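Hypothetical protein (Bacteroides uniformis ATCC 8492, PDB 4QRL) is of unknown function but has a lipocalin-like beta-barrel fold, and so may bind a small hydrophobic ligand, as many calycins do. Local coordinates at residues A[76-79]-A[80-83]; A[33-37]-A[38-42]. One frame throughout, in Å; residues are numbered along the deposited sequence.

Contact 1. Residues A[76-79]-A[80-83]; sequences DKNY and DTYF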
loop_
_atom_site.group_PDB
_atom_site.type_symbol
_atom_site.label_atom_id
_atom_site.label_comp_id
_atom_site.label_asym_id
_atom_site.label_seq_id
_atom_site.Cartn_x
_atom_site.Cartn_y
_atom_site.Cartn_z
ATOM N N ASP A 76 4.410 12.489 8.901
ATOM C CA ASP A 76 3.960 11.672 10.040
ATOM C C ASP A 76 5.155 10.975 10.709
ATOM O O ASP A 76 6.067 10.517 10.010
ATOM C CB ASP A 76 2.926 10.637 9.576
ATOM C CG ASP A 76 2.217 9.952 10.719
ATOM O OD1 ASP A 76 2.821 9.046 11.331
ATOM O OD2 ASP A 76 1.072 10.348 11.024
ATOM N N LYS A 77 5.168 10.927 12.056
ATOM C CA LYS A 77 6.268 10.310 12.828
ATOM C C LYS A 77 6.457 8.804 12.453
ATOM O O LYS A 77 7.556 8.282 12.580
ATOM C CB LYS A 77 6.040 10.469 14.346
ATOM C CG LYS A 77 4.968 9.532 14.926
ATOM C CD LYS A 77 4.697 9.778 16.416
ATOM C CE LYS A 77 3.499 8.999 16.925
ATOM N NZ LYS A 77 2.211 9.483 16.342
ATOM N N ASN A 78 5.393 8.128 11.973
ATOM C CA ASN A 78 5.502 6.724 11.570
ATOM C C ASN A 78 5.658 6.544 10.066
ATOM O O ASN A 78 5.638 5.402 9.603
ATOM C CB ASN A 78 4.316 5.906 12.072
ATOM C CG ASN A 78 4.516 5.491 13.492
ATOM O OD1 ASN A 78 3.851 5.975 14.399
ATOM N ND2 ASN A 78 5.509 4.661 13.717
ATOM N N TYR A 79 5.882 7.637 9.303
ATOM C CA TYR A 79 6.013 7.547 7.843
ATOM C C TYR A 79 7.055 6.486 7.352
ATOM O O TYR A 79 6.722 5.658 6.493
ATOM C CB TYR A 79 6.335 8.910 7.244
ATOM C CG TYR A 79 6.399 8.888 5.739
ATOM C CD1 TYR A 79 5.259 8.639 4.976
ATOM C CD2 TYR A 79 7.609 9.063 5.070
ATOM C CE1 TYR A 79 5.322 8.563 3.592
ATOM C CE2 TYR A 79 7.672 9.036 3.678
ATOM C CZ TYR A 79 6.521 8.787 2.944
ATOM O OH TYR A 79 6.558 8.765 1.573
ATOM N N ASP A 80 8.264 6.463 7.926
ATOM C CA ASP A 80 9.295 5.496 7.497
ATOM C C ASP A 80 9.069 4.060 7.968
ATOM O O ASP A 80 9.705 3.133 7.448
ATOM C CB ASP A 80 10.675 5.944 7.944
ATOM C CG ASP A 80 11.170 7.217 7.299
ATOM O OD1 ASP A 80 10.594 7.626 6.265
ATOM O OD2 ASP A 80 12.148 7.791 7.806
ATOM N N THR A 81 8.162 3.869 8.928
ATOM C CA THR A 81 7.824 2.545 9.412
ATOM C C THR A 81 6.996 1.819 8.359
ATOM O O THR A 81 7.161 0.610 8.154
ATOM C CB THR A 81 7.055 2.659 10.746
ATOM O OG1 THR A 81 7.845 3.405 11.656
ATOM C CG2 THR A 81 6.707 1.319 11.354
ATOM N N TYR A 82 6.097 2.559 7.696
ATOM C CA TYR A 82 5.137 1.927 6.797
ATOM C C TYR A 82 5.301 2.272 5.341
ATOM O O TYR A 82 4.808 1.513 4.500
ATOM C CB TYR A 82 3.724 2.275 7.255
ATOM C CG TYR A 82 3.420 1.752 8.646
ATOM C CD1 TYR A 82 3.229 0.390 8.874
ATOM C CD2 TYR A 82 3.345 2.613 9.733
ATOM C CE1 TYR A 82 2.957 -0.097 10.149
ATOM C CE2 TYR A 82 3.086 2.137 11.016
ATOM C CZ TYR A 82 2.880 0.782 11.214
ATOM O OH TYR A 82 2.627 0.307 12.464
ATOM N N PHE A 83 5.955 3.402 5.027
ATOM C CA PHE A 83 6.129 3.846 3.653
ATOM C C PHE A 83 7.574 4.249 3.400
ATOM O O PHE A 83 8.332 3.438 2.846
ATOM C CB PHE A 83 5.123 4.977 3.331
ATOM C CG PHE A 83 3.692 4.484 3.349
ATOM C CD1 PHE A 83 3.139 3.864 2.230
ATOM C CD2 PHE A 83 2.912 4.592 4.500
ATOM C CE1 PHE A 83 1.825 3.378 2.254
ATOM C CE2 PHE A 83 1.620 4.072 4.536
ATOM C CZ PHE A 83 1.087 3.464 3.415
#

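Contact 2. Residues A[33-37]-A[38-42]; sequences YNFQK and GSFSA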
loop_
_atom_site.group_PDB
_atom_site.type_symbol
_atom_site.label_atom_id
_atom_site.label_comp_id
_atom_site.label_asym_id
_atom_site.label_seq_id
_atom_site.Cartn_x
_atom_site.Cartn_y
_atom_site.Cartn_z
ATOM N N TYR A 33 -4.774 -1.099 2.890
ATOM C CA TYR A 33 -4.820 -0.028 1.864
ATOM C C TYR A 33 -6.241 0.130 1.394
ATOM O O TYR A 33 -6.959 -0.852 1.266
ATOM C CB TYR A 33 -3.932 -0.344 0.639
ATOM C CG TYR A 33 -2.437 -0.146 0.749
ATOM C CD1 TYR A 33 -1.812 -0.037 1.990
ATOM C CD2 TYR A 33 -1.627 -0.183 -0.386
ATOM C CE1 TYR A 33 -0.433 0.129 2.090
ATOM C CE2 TYR A 33 -0.243 -0.070 -0.289
ATOM C CZ TYR A 33 0.348 0.081 0.949
ATOM O OH TYR A 33 1.714 0.236 1.038
ATOM N N ASN A 34 -6.648 1.357 1.086
ATOM C CA ASN A 34 -8.001 1.598 0.636
ATOM C C ASN A 34 -7.960 2.480 -0.596
ATOM O O ASN A 34 -7.196 3.466 -0.643
ATOM C CB ASN A 34 -8.781 2.263 1.777
ATOM C CG ASN A 34 -10.243 2.344 1.532
ATOM O OD1 ASN A 34 -10.765 3.341 1.016
ATOM N ND2 ASN A 34 -10.928 1.289 1.903
ATOM N N PHE A 35 -8.705 2.071 -1.622
ATOM C CA PHE A 35 -8.789 2.776 -2.901
ATOM C C PHE A 35 -10.232 3.184 -3.150
ATOM O O PHE A 35 -11.108 2.319 -3.231
ATOM C CB PHE A 35 -8.274 1.878 -4.054
ATOM C CG PHE A 35 -6.867 1.357 -3.871
ATOM C CD1 PHE A 35 -5.770 2.091 -4.312
ATOM C CD2 PHE A 35 -6.639 0.097 -3.314
ATOM C CE1 PHE A 35 -4.465 1.608 -4.134
ATOM C CE2 PHE A 35 -5.332 -0.370 -3.100
ATOM C CZ PHE A 35 -4.257 0.350 -3.572
ATOM N N GLN A 36 -10.496 4.494 -3.291
ATOM C CA GLN A 36 -11.870 4.898 -3.583
ATOM C C GLN A 36 -11.898 6.066 -4.569
ATOM O O GLN A 36 -11.701 7.206 -4.153
ATOM C CB GLN A 36 -12.652 5.262 -2.301
ATOM C CG GLN A 36 -13.025 4.080 -1.374
ATOM C CD GLN A 36 -14.070 3.115 -1.914
ATOM O OE1 GLN A 36 -14.760 3.371 -2.907
ATOM N NE2 GLN A 36 -14.240 1.989 -1.232
ATOM N N LYS A 37 -12.114 5.759 -5.865
ATOM C CA LYS A 37 -12.224 6.717 -6.987
ATOM C C LYS A 37 -11.124 7.799 -6.911
ATOM O O LYS A 37 -11.430 8.998 -6.853
ATOM C CB LYS A 37 -13.625 7.364 -7.018
ATOM C CG LYS A 37 -14.761 6.335 -7.019
ATOM C CD LYS A 37 -16.132 6.960 -7.272
ATOM C CE LYS A 37 -17.190 5.910 -7.552
ATOM N NZ LYS A 37 -16.767 4.946 -8.616
ATOM N N GLY A 38 -9.864 7.356 -6.885
ATOM C CA GLY A 38 -8.715 8.260 -6.824
ATOM C C GLY A 38 -8.183 8.531 -5.437
ATOM O O GLY A 38 -7.003 8.846 -5.292
ATOM N N SER A 39 -9.030 8.432 -4.399
ATOM C CA SER A 39 -8.585 8.624 -3.017
ATOM C C SER A 39 -7.908 7.375 -2.455
ATOM O O SER A 39 -8.421 6.262 -2.579
ATOM C CB SER A 39 -9.768 8.978 -2.105
ATOM O OG SER A 39 -10.172 10.328 -2.232
ATOM N N PHE A 40 -6.740 7.568 -1.867
ATOM C CA PHE A 40 -5.981 6.514 -1.237
ATOM C C PHE A 40 -5.871 6.786 0.242
ATOM O O PHE A 40 -5.668 7.932 0.668
ATOM C CB PHE A 40 -4.553 6.422 -1.839
ATOM C CG PHE A 40 -3.696 5.389 -1.144
ATOM C CD1 PHE A 40 -3.803 4.035 -1.468
ATOM C CD2 PHE A 40 -2.762 5.770 -0.174
ATOM C CE1 PHE A 40 -2.970 3.087 -0.859
ATOM C CE2 PHE A 40 -1.964 4.817 0.463
ATOM C CZ PHE A 40 -2.059 3.482 0.108
ATOM N N SER A 41 -5.945 5.727 1.021
ATOM C CA SER A 41 -5.705 5.814 2.433
ATOM C C SER A 41 -5.145 4.480 2.899
ATOM O O SER A 41 -5.401 3.446 2.282
ATOM C CB SER A 41 -6.955 6.241 3.206
ATOM O OG SER A 41 -8.061 5.371 3.064
ATOM N N ALA A 42 -4.292 4.528 3.919
ATOM C CA ALA A 42 -3.705 3.318 4.523
ATOM C C ALA A 42 -3.858 3.395 6.022
ATOM O O ALA A 42 -3.480 4.396 6.634
ATOM C CB ALA A 42 -2.244 3.154 4.139
#

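Contact 1. Residues A[76-79]-A[80-83]
Tyr-79, Asn-78 and Asp-80 carry most of this local contact, in which the one-turn helix 79-82 winds on from the preceding loop. CG of Tyr-79 stands anti to the backbone N (chi1 -177°), which places the ring between CB of Phe-83 and the carboxylate of Asp-80, both approaching it obliquely. CE1 of Tyr-79 lies 3.6 Å from CB of Phe-83, an apolar touch four residues on; CD2 of Tyr-79 comes within 3.5 Å of OD1 of Asp-80, whose carboxylate plane is inclined 52° to the ring. The backbone repeats the link to Phe-83, whose N donates to O of Tyr-79 over 2.8 Å.

Asn-78 occupies the N-cap position, yet its side chain makes no capping bond. Its carbonyl starts the backbone bonding of the helix: O of Asn-78 accepts from N of Thr-81 at 3.0 Å, and more weakly from N of Tyr-82. Lying alongside Thr-81, the amide of Asn-78 adds a weak bond from ND2 to OG1 at 3.4 Å. CB of Asn-78 rests 4.1 Å from CE2 of Tyr-82. Two residues earlier, OD1 of Asp-76 takes the backbone N of Asn-78 at 2.8 Å, an Asx turn set within the type I turn 76-79.

Backbone bonds therefore define the short helix, and the Asx turn probably helps set the approach to it. The buried Tyr-79 ties the helix down in two ways: its side chain packs on Leu-69 of barrel strand 64-69, while its hydroxyl bonds to the carbonyl of Trp-85, in the segment leading to strand 89-97. The weak Asn-78 to Thr-81 bond probably contributes little.

Contact 2. Residues A[33-37]-A[38-42]
Different first torsions bring Tyr-33 and Phe-40 together: in Tyr-33, CG lies beside the backbone N (chi1 -78°), whereas in Phe-40 it extends away from that atom (chi1 176°), which turns the phenylalanine ring toward the neighbouring strand and the Tyr-33 ring. The result is a T-shaped pair, with centroids 5.0 Å apart and planes at 83°. The edge of Phe-40 points into the face of Tyr-33, CZ standing 3.6 Å above its plane and over its centre. Phe-35 runs alongside Phe-40 and brings CE1 to 3.7 Å from CD1 of that ring, while CB of Ala-42 sits 3.9 Å from CD1 of Tyr-33. An alanine replacing Tyr-33 would remove the face that receives Phe-40, and would probably open a gap beside Ala-42 and leave the Phe-40 ring less firmly fixed.

Four backbone bonds hold the antiparallel ladder in register, two each in the pairs Asn-34 with Ser-41 and Gln-36 with Ser-39. N of Gln-36 reaches O of Ser-39 at 2.8 Å. The return bond, from N of Ser-39 to O of Gln-36, closes a type I' turn; a CB on Gly-38 would collide with O of Lys-37, so the turn calls for glycine at that position.

This two-residue hairpin joins strands 25-36 and 39-45, with Phe-35 and Phe-40 meeting strand 64-69 through Ile-65 and Ile-67. Backbone bonds from Tyr-33 to Trp-13 and from Phe-40 to Gly-56 continue the barrel into strands 11-19 and 51-61.

In the fold
From the N terminus, contact 2 comes first, closing the hairpin between strands 25-36 and 39-45. The chain then runs through strands 51-61 and 64-69 and helix 71-74 before contact 1 forms the turn and helix 79-82, ahead of strand 89-97. The two are in series, neither enclosing nor crossing the other, and their centres lie about 17 Å apart. They nonetheless touch: CZ of Phe-83 packs 3.4 Å from CB of Ala-42, and CE1 of Phe-83 lies 3.4 Å from OH of Tyr-33. Phe-83 also meets Phe-54 edge-to-face, so the helical excursion is joined to the barrel at strands 25-36, 39-45 and 51-61.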